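Local coordinates for protein cyclase (Uncultured organism, PDB 5IBZ) that belongs to the cyclase family, may have arylformamidase activity, and binds acetylphosphate in a pocket, at residues I237-A251 and L271-L285. Sequence-based numbering, arbitrary orientation. Where two conformers were deposited one is given.
Sequences IHEQRLAGVAADNIA and LLRDLGVYIGEIWWL. With UVW (acetylphosphate), chain F.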
loop_
_atom_site.group_PDB
_atom_site.type_symbol
_atom_site.label_atom_id
_atom_site.label_comp_id
_atom_site.label_asym_id
_atom_site.label_seq_id
_atom_site.Cartn_x
_atom_site.Cartn_y
_atom_site.Cartn_z
ATOM N N ILE B 237 -31.198 5.105 -21.518
ATOM C CA ILE B 237 -30.129 4.124 -21.417
ATOM C C ILE B 237 -30.699 2.716 -21.451
ATOM O O ILE B 237 -30.152 1.826 -22.110
ATOM C CB ILE B 237 -29.300 4.369 -20.128
ATOM C CG1 ILE B 237 -28.448 5.628 -20.306
ATOM C CG2 ILE B 237 -28.403 3.184 -19.847
ATOM C CD1 ILE B 237 -27.911 6.218 -19.019
ATOM N N HIS B 238 -31.801 2.506 -20.736
ATOM C CA HIS B 238 -32.511 1.225 -20.777
ATOM C C HIS B 238 -33.034 0.864 -22.172
ATOM O O HIS B 238 -32.800 -0.258 -22.644
ATOM C CB HIS B 238 -33.682 1.230 -19.786
ATOM C CG HIS B 238 -34.526 -0.009 -19.841
ATOM N ND1 HIS B 238 -35.841 0.004 -20.251
ATOM C CD2 HIS B 238 -34.245 -1.300 -19.529
ATOM C CE1 HIS B 238 -36.329 -1.226 -20.196
ATOM N NE2 HIS B 238 -35.386 -2.032 -19.749
ATOM N N GLU B 239 -33.733 1.820 -22.788
ATOM C CA GLU B 239 -34.314 1.669 -24.122
ATOM C C GLU B 239 -33.300 1.182 -25.125
ATOM O O GLU B 239 -33.578 0.279 -25.922
ATOM C CB GLU B 239 -34.882 3.009 -24.614
ATOM C CG GLU B 239 -36.157 3.420 -23.942
ATOM C CD GLU B 239 -36.518 4.868 -24.181
ATOM O OE1 GLU B 239 -36.855 5.553 -23.188
ATOM O OE2 GLU B 239 -36.515 5.305 -25.363
ATOM N N GLN B 240 -32.128 1.808 -25.067
ATOM C CA GLN B 240 -31.071 1.644 -26.058
ATOM C C GLN B 240 -30.235 0.380 -25.840
ATOM O O GLN B 240 -29.388 0.045 -26.673
ATOM C CB GLN B 240 -30.162 2.877 -26.059
ATOM C CG GLN B 240 -30.852 4.163 -26.531
ATOM C CD GLN B 240 -31.292 4.083 -27.978
ATOM O OE1 GLN B 240 -30.581 3.546 -28.824
ATOM N NE2 GLN B 240 -32.465 4.615 -28.275
ATOM N N ARG B 241 -30.485 -0.334 -24.751
ATOM C CA ARG B 241 -29.824 -1.605 -24.464
ATOM C C ARG B 241 -28.305 -1.426 -24.469
ATOM O O ARG B 241 -27.554 -2.273 -24.952
ATOM C CB ARG B 241 -30.294 -2.692 -25.441
ATOM C CG ARG B 241 -31.735 -3.108 -25.165
ATOM C CD ARG B 241 -32.180 -4.260 -26.073
ATOM N NE ARG B 241 -32.527 -3.798 -27.410
ATOM C CZ ARG B 241 -32.821 -4.599 -28.439
ATOM N NH1 ARG B 241 -32.757 -5.917 -28.310
ATOM N NH2 ARG B 241 -33.150 -4.072 -29.614
ATOM N N LEU B 242 -27.862 -0.309 -23.895
ATOM C CA LEU B 242 -26.440 -0.069 -23.649
ATOM C C LEU B 242 -25.891 -1.007 -22.580
ATOM O O LEU B 242 -26.565 -1.300 -21.606
ATOM C CB LEU B 242 -26.205 1.377 -23.218
ATOM C CG LEU B 242 -26.788 2.408 -24.169
ATOM C CD1 LEU B 242 -26.570 3.787 -23.643
ATOM C CD2 LEU B 242 -26.182 2.273 -25.547
ATOM N N ALA B 243 -24.647 -1.443 -22.743
ATOM C CA ALA B 243 -23.977 -2.288 -21.753
ATOM C C ALA B 243 -23.350 -1.484 -20.623
ATOM O O ALA B 243 -23.225 -1.968 -19.496
ATOM C CB ALA B 243 -22.903 -3.121 -22.422
ATOM N N GLY B 244 -22.905 -0.282 -20.952
ATOM C CA GLY B 244 -22.214 0.560 -19.987
ATOM C C GLY B 244 -22.196 1.984 -20.472
ATOM O O GLY B 244 -22.318 2.234 -21.672
ATOM N N VAL B 245 -22.034 2.914 -19.535
ATOM C CA VAL B 245 -21.962 4.335 -19.834
ATOM C C VAL B 245 -20.763 4.897 -19.103
ATOM O O VAL B 245 -20.663 4.745 -17.884
ATOM C CB VAL B 245 -23.234 5.072 -19.396
ATOM C CG1 VAL B 245 -23.171 6.526 -19.723
ATOM C CG2 VAL B 245 -24.469 4.460 -20.049
ATOM N N ALA B 246 -19.859 5.506 -19.859
ATOM C CA ALA B 246 -18.663 6.088 -19.281
ATOM C C ALA B 246 -18.607 7.562 -19.592
ATOM O O ALA B 246 -19.162 8.005 -20.590
ATOM C CB ALA B 246 -17.447 5.413 -19.800
ATOM N N ALA B 247 -17.870 8.307 -18.767
ATOM C CA ALA B 247 -17.701 9.739 -18.987
ATOM C C ALA B 247 -16.350 10.246 -18.492
ATOM O O ALA B 247 -15.632 9.563 -17.741
ATOM C CB ALA B 247 -18.826 10.528 -18.308
ATOM N N ASP B 248 -16.011 11.441 -18.966
ATOM C CA ASP B 248 -14.812 12.151 -18.550
ATOM C C ASP B 248 -15.103 13.125 -17.395
ATOM O O ASP B 248 -14.501 14.199 -17.289
ATOM C CB ASP B 248 -14.224 12.904 -19.736
ATOM C CG ASP B 248 -15.136 13.992 -20.227
ATOM O OD1 ASP B 248 -16.311 13.977 -19.792
ATOM O OD2 ASP B 248 -14.687 14.854 -21.038
ATOM N N ASN B 249 -16.024 12.743 -16.519
ATOM C CA ASN B 249 -16.186 13.435 -15.239
ATOM C C ASN B 249 -15.858 12.431 -14.132
ATOM O O ASN B 249 -15.291 11.355 -14.409
ATOM C CB ASN B 249 -17.580 14.055 -15.100
ATOM C CG ASN B 249 -18.691 13.040 -15.192
ATOM O OD1 ASN B 249 -18.449 11.836 -15.130
ATOM N ND2 ASN B 249 -19.935 13.529 -15.316
ATOM N N ILE B 250 -16.168 12.752 -12.880
ATOM C CA ILE B 250 -15.742 11.912 -11.769
ATOM C C ILE B 250 -16.879 11.014 -11.275
ATOM O O ILE B 250 -16.640 9.897 -10.816
ATOM C CB ILE B 250 -15.216 12.749 -10.570
ATOM C CG1 ILE B 250 -14.322 13.897 -11.045
ATOM C CG2 ILE B 250 -14.483 11.853 -9.608
ATOM C CD1 ILE B 250 -13.127 13.503 -11.900
ATOM N N ALA B 251 -18.118 11.485 -11.396
ATOM C CA ALA B 251 -19.266 10.776 -10.831
ATOM C C ALA B 251 -20.319 10.295 -11.835
ATOM O O ALA B 251 -21.356 9.785 -11.417
ATOM C CB ALA B 251 -19.939 11.668 -9.819
ATOM N N LEU B 271 -28.899 2.848 -12.416
ATOM C CA LEU B 271 -28.076 2.132 -13.382
ATOM C C LEU B 271 -27.506 0.841 -12.809
ATOM O O LEU B 271 -27.649 -0.230 -13.398
ATOM C CB LEU B 271 -26.935 3.000 -13.889
ATOM C CG LEU B 271 -27.354 4.171 -14.778
ATOM C CD1 LEU B 271 -26.098 4.876 -15.302
ATOM C CD2 LEU B 271 -28.266 3.785 -15.919
ATOM N N LEU B 272 -26.853 0.927 -11.656
ATOM C CA LEU B 272 -26.171 -0.256 -11.122
ATOM C C LEU B 272 -27.124 -1.321 -10.604
ATOM O O LEU B 272 -27.040 -2.475 -11.014
ATOM C CB LEU B 272 -25.216 0.160 -10.008
ATOM C CG LEU B 272 -24.059 1.049 -10.507
ATOM C CD1 LEU B 272 -23.304 1.604 -9.323
ATOM C CD2 LEU B 272 -23.106 0.348 -11.456
ATOM N N ARG B 273 -28.035 -0.930 -9.722
ATOM C CA ARG B 273 -28.977 -1.881 -9.140
ATOM C C ARG B 273 -30.133 -2.264 -10.054
ATOM O O ARG B 273 -30.419 -3.447 -10.215
ATOM C CB ARG B 273 -29.545 -1.335 -7.832
ATOM C CG ARG B 273 -30.605 -2.222 -7.223
ATOM C CD ARG B 273 -31.275 -1.517 -6.103
ATOM N NE ARG B 273 -32.149 -2.368 -5.324
ATOM C CZ ARG B 273 -33.452 -2.515 -5.510
ATOM N NH1 ARG B 273 -34.068 -1.906 -6.519
ATOM N NH2 ARG B 273 -34.152 -3.297 -4.689
ATOM N N ASP B 274 -30.834 -1.285 -10.612
ATOM C CA ASP B 274 -32.062 -1.611 -11.312
ATOM C C ASP B 274 -31.779 -2.171 -12.718
ATOM O O ASP B 274 -32.388 -3.172 -13.113
ATOM C CB ASP B 274 -32.972 -0.378 -11.380
ATOM C CG ASP B 274 -33.433 0.091 -10.007
ATOM O OD1 ASP B 274 -33.584 -0.757 -9.116
ATOM O OD2 ASP B 274 -33.645 1.307 -9.820
ATOM N N LEU B 275 -30.895 -1.528 -13.481
ATOM C CA LEU B 275 -30.614 -1.962 -14.860
ATOM C C LEU B 275 -29.428 -2.916 -15.023
ATOM O O LEU B 275 -29.320 -3.614 -16.045
ATOM C CB LEU B 275 -30.366 -0.739 -15.752
ATOM C CG LEU B 275 -31.469 0.314 -15.831
ATOM C CD1 LEU B 275 -31.121 1.337 -16.917
ATOM C CD2 LEU B 275 -32.822 -0.303 -16.082
ATOM N N GLY B 276 -28.527 -2.939 -14.046
ATOM C CA GLY B 276 -27.309 -3.711 -14.184
ATOM C C GLY B 276 -26.404 -3.152 -15.280
ATOM O O GLY B 276 -25.672 -3.889 -15.947
ATOM N N VAL B 277 -26.427 -1.833 -15.442
ATOM C CA VAL B 277 -25.589 -1.122 -16.415
ATOM C C VAL B 277 -24.341 -0.573 -15.718
ATOM O O VAL B 277 -24.440 0.043 -14.670
ATOM C CB VAL B 277 -26.411 -0.001 -17.077
ATOM C CG1 VAL B 277 -25.526 0.949 -17.885
ATOM C CG2 VAL B 277 -27.498 -0.606 -17.986
ATOM N N TYR B 278 -23.174 -0.815 -16.305
ATOM C CA TYR B 278 -21.903 -0.437 -15.718
ATOM C C TYR B 278 -21.631 1.046 -15.903
ATOM O O TYR B 278 -22.089 1.668 -16.863
ATOM C CB TYR B 278 -20.769 -1.283 -16.346
ATOM C CG TYR B 278 -20.948 -2.741 -16.015
ATOM C CD1 TYR B 278 -21.831 -3.530 -16.744
ATOM C CD2 TYR B 278 -20.292 -3.325 -14.950
ATOM C CE1 TYR B 278 -22.048 -4.849 -16.419
ATOM C CE2 TYR B 278 -20.487 -4.647 -14.623
ATOM C CZ TYR B 278 -21.386 -5.412 -15.350
ATOM O OH TYR B 278 -21.596 -6.750 -15.029
ATOM N N ILE B 279 -20.897 1.599 -14.941
ATOM C CA ILE B 279 -20.540 3.006 -14.931
ATOM C C ILE B 279 -19.036 3.178 -15.061
ATOM O O ILE B 279 -18.259 2.610 -14.287
ATOM C CB ILE B 279 -21.034 3.690 -13.628
ATOM C CG1 ILE B 279 -22.570 3.720 -13.589
ATOM C CG2 ILE B 279 -20.411 5.058 -13.468
ATOM C CD1 ILE B 279 -23.155 4.314 -12.351
ATOM N N GLY B 280 -18.634 3.986 -16.040
ATOM C CA GLY B 280 -17.236 4.324 -16.251
ATOM C C GLY B 280 -16.974 5.776 -15.906
ATOM O O GLY B 280 -17.784 6.653 -16.223
ATOM N N GLU B 281 -15.865 6.035 -15.215
ATOM C CA GLU B 281 -15.579 7.382 -14.736
ATOM C C GLU B 281 -14.130 7.751 -14.948
ATOM O O GLU B 281 -13.251 6.880 -14.972
ATOM C CB GLU B 281 -15.924 7.519 -13.247
ATOM C CG GLU B 281 -17.423 7.389 -12.996
ATOM C CD GLU B 281 -17.802 7.183 -11.544
ATOM O OE1 GLU B 281 -16.948 6.796 -10.726
ATOM O OE2 GLU B 281 -18.981 7.446 -11.239
ATOM N N ILE B 282 -13.893 9.048 -15.047
ATOM C CA ILE B 282 -12.559 9.649 -15.223
ATOM C C ILE B 282 -11.852 9.138 -16.490
ATOM O O ILE B 282 -10.630 8.966 -16.556
ATOM C CB ILE B 282 -11.623 9.436 -13.983
ATOM C CG1 ILE B 282 -12.433 9.380 -12.671
ATOM C CG2 ILE B 282 -10.619 10.580 -13.959
ATOM C CD1 ILE B 282 -11.583 9.350 -11.402
ATOM N N TRP B 283 -12.626 8.952 -17.545
ATOM C CA TRP B 283 -12.036 8.684 -18.850
ATOM C C TRP B 283 -11.525 9.995 -19.455
ATOM O O TRP B 283 -11.934 11.085 -19.035
ATOM C CB TRP B 283 -13.062 8.003 -19.780
ATOM C CG TRP B 283 -13.466 6.600 -19.373
ATOM C CD1 TRP B 283 -13.581 6.108 -18.107
ATOM C CD2 TRP B 283 -13.819 5.523 -20.252
ATOM N NE1 TRP B 283 -13.986 4.788 -18.137
ATOM C CE2 TRP B 283 -14.135 4.406 -19.445
ATOM C CE3 TRP B 283 -13.883 5.389 -21.643
ATOM C CZ2 TRP B 283 -14.532 3.190 -19.983
ATOM C CZ3 TRP B 283 -14.278 4.175 -22.176
ATOM C CH2 TRP B 283 -14.592 3.097 -21.354
ATOM N N TRP B 284 -10.610 9.892 -20.420
ATOM C CA TRP B 284 -9.995 11.045 -21.072
ATOM C C TRP B 284 -10.377 11.028 -22.533
ATOM O O TRP B 284 -9.975 10.127 -23.276
ATOM C CB TRP B 284 -8.468 11.022 -20.935
ATOM C CG TRP B 284 -7.843 12.234 -21.564
ATOM C CD1 TRP B 284 -7.323 12.333 -22.824
ATOM C CD2 TRP B 284 -7.704 13.528 -20.966
ATOM N NE1 TRP B 284 -6.871 13.614 -23.049
ATOM C CE2 TRP B 284 -7.092 14.365 -21.922
ATOM C CE3 TRP B 284 -8.047 14.067 -19.712
ATOM C CZ2 TRP B 284 -6.793 15.705 -21.654
ATOM C CZ3 TRP B 284 -7.750 15.392 -19.455
ATOM C CH2 TRP B 284 -7.138 16.197 -20.426
ATOM N N LEU B 285 -11.167 12.018 -22.950
ATOM C CA LEU B 285 -11.809 11.964 -24.254
ATOM C C LEU B 285 -11.414 13.080 -25.211
ATOM O O LEU B 285 -11.930 13.146 -26.324
ATOM C CB LEU B 285 -13.330 11.982 -24.047
ATOM C CG LEU B 285 -13.857 10.817 -23.197
ATOM C CD1 LEU B 285 -15.360 10.912 -23.016
ATOM C CD2 LEU B 285 -13.475 9.472 -23.789
HETATM C C1 UVW F . -18.784 8.983 -5.640
HETATM O O1 UVW F . -17.924 8.460 -5.016
HETATM C C1M UVW F . -19.518 10.193 -5.068
HETATM O O2 UVW F . -19.145 8.515 -6.907
HETATM P P UVW F . -18.537 7.139 -7.570
HETATM O O1P UVW F . -18.572 5.996 -6.582
HETATM O O2P UVW F . -19.412 6.840 -8.766
HETATM O O3P UVW F . -17.115 7.326 -8.032
HETATM O O HOH W 1 -12.159 14.464 -21.870
#
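Parallel strands 244-247 and 278-281 pair in the central mixed sheet and carry Ile250 and Glu281 into the acetylphosphate pocket. The backbone of Val245 binds both sides of Ile279: its N donates to Tyr278 O at 2.9 Å, and its O accepts from Gly280 N. Ala247 N then meets Gly280 O from above the carbonyl plane. Gly280 lies beside Ala246, where a side chain would run into the alanine methyl. That methyl, Ala246 CB, instead sits over the centre of the six-membered ring of Trp283, 3.6 Å from its centroid, in a CH-pi contact. Trp283 N holds Ala247 O, and Trp283 NE1 has its partner in Gln113. With an alanine in place of Trp283, the Ala246 methyl would probably lose the face it rests on and Gln113 its indole partner. Past the strands, Ile282 N reaches Asn249 O at 2.8 Å, nearly straight on to the carbonyl. A water joins Asp248 OD2 to Leu285 N, and both carboxylate oxygens of Asp248 also take backbone N-H groups, from Thr204 and Gly205. The extended chain of Glu281 (chi2 166°) carries its carboxylate past Ile250 O to the phosphate, with OE2 2.6 Å from O2P and OE1 2.8 Å from O3P. His119, His268 and Arg69 also hydrogen-bond the ligand. At the other end the helices meet, Leu275 CD1 lying 3.8 Å from His238 CB. Ile237 CG2 also touches Val277 CG1 in the turn into strand 278-281. Helix 266-275 links the parallel strands in a beta-alpha-beta crossover, with the ligand at their C-terminal end.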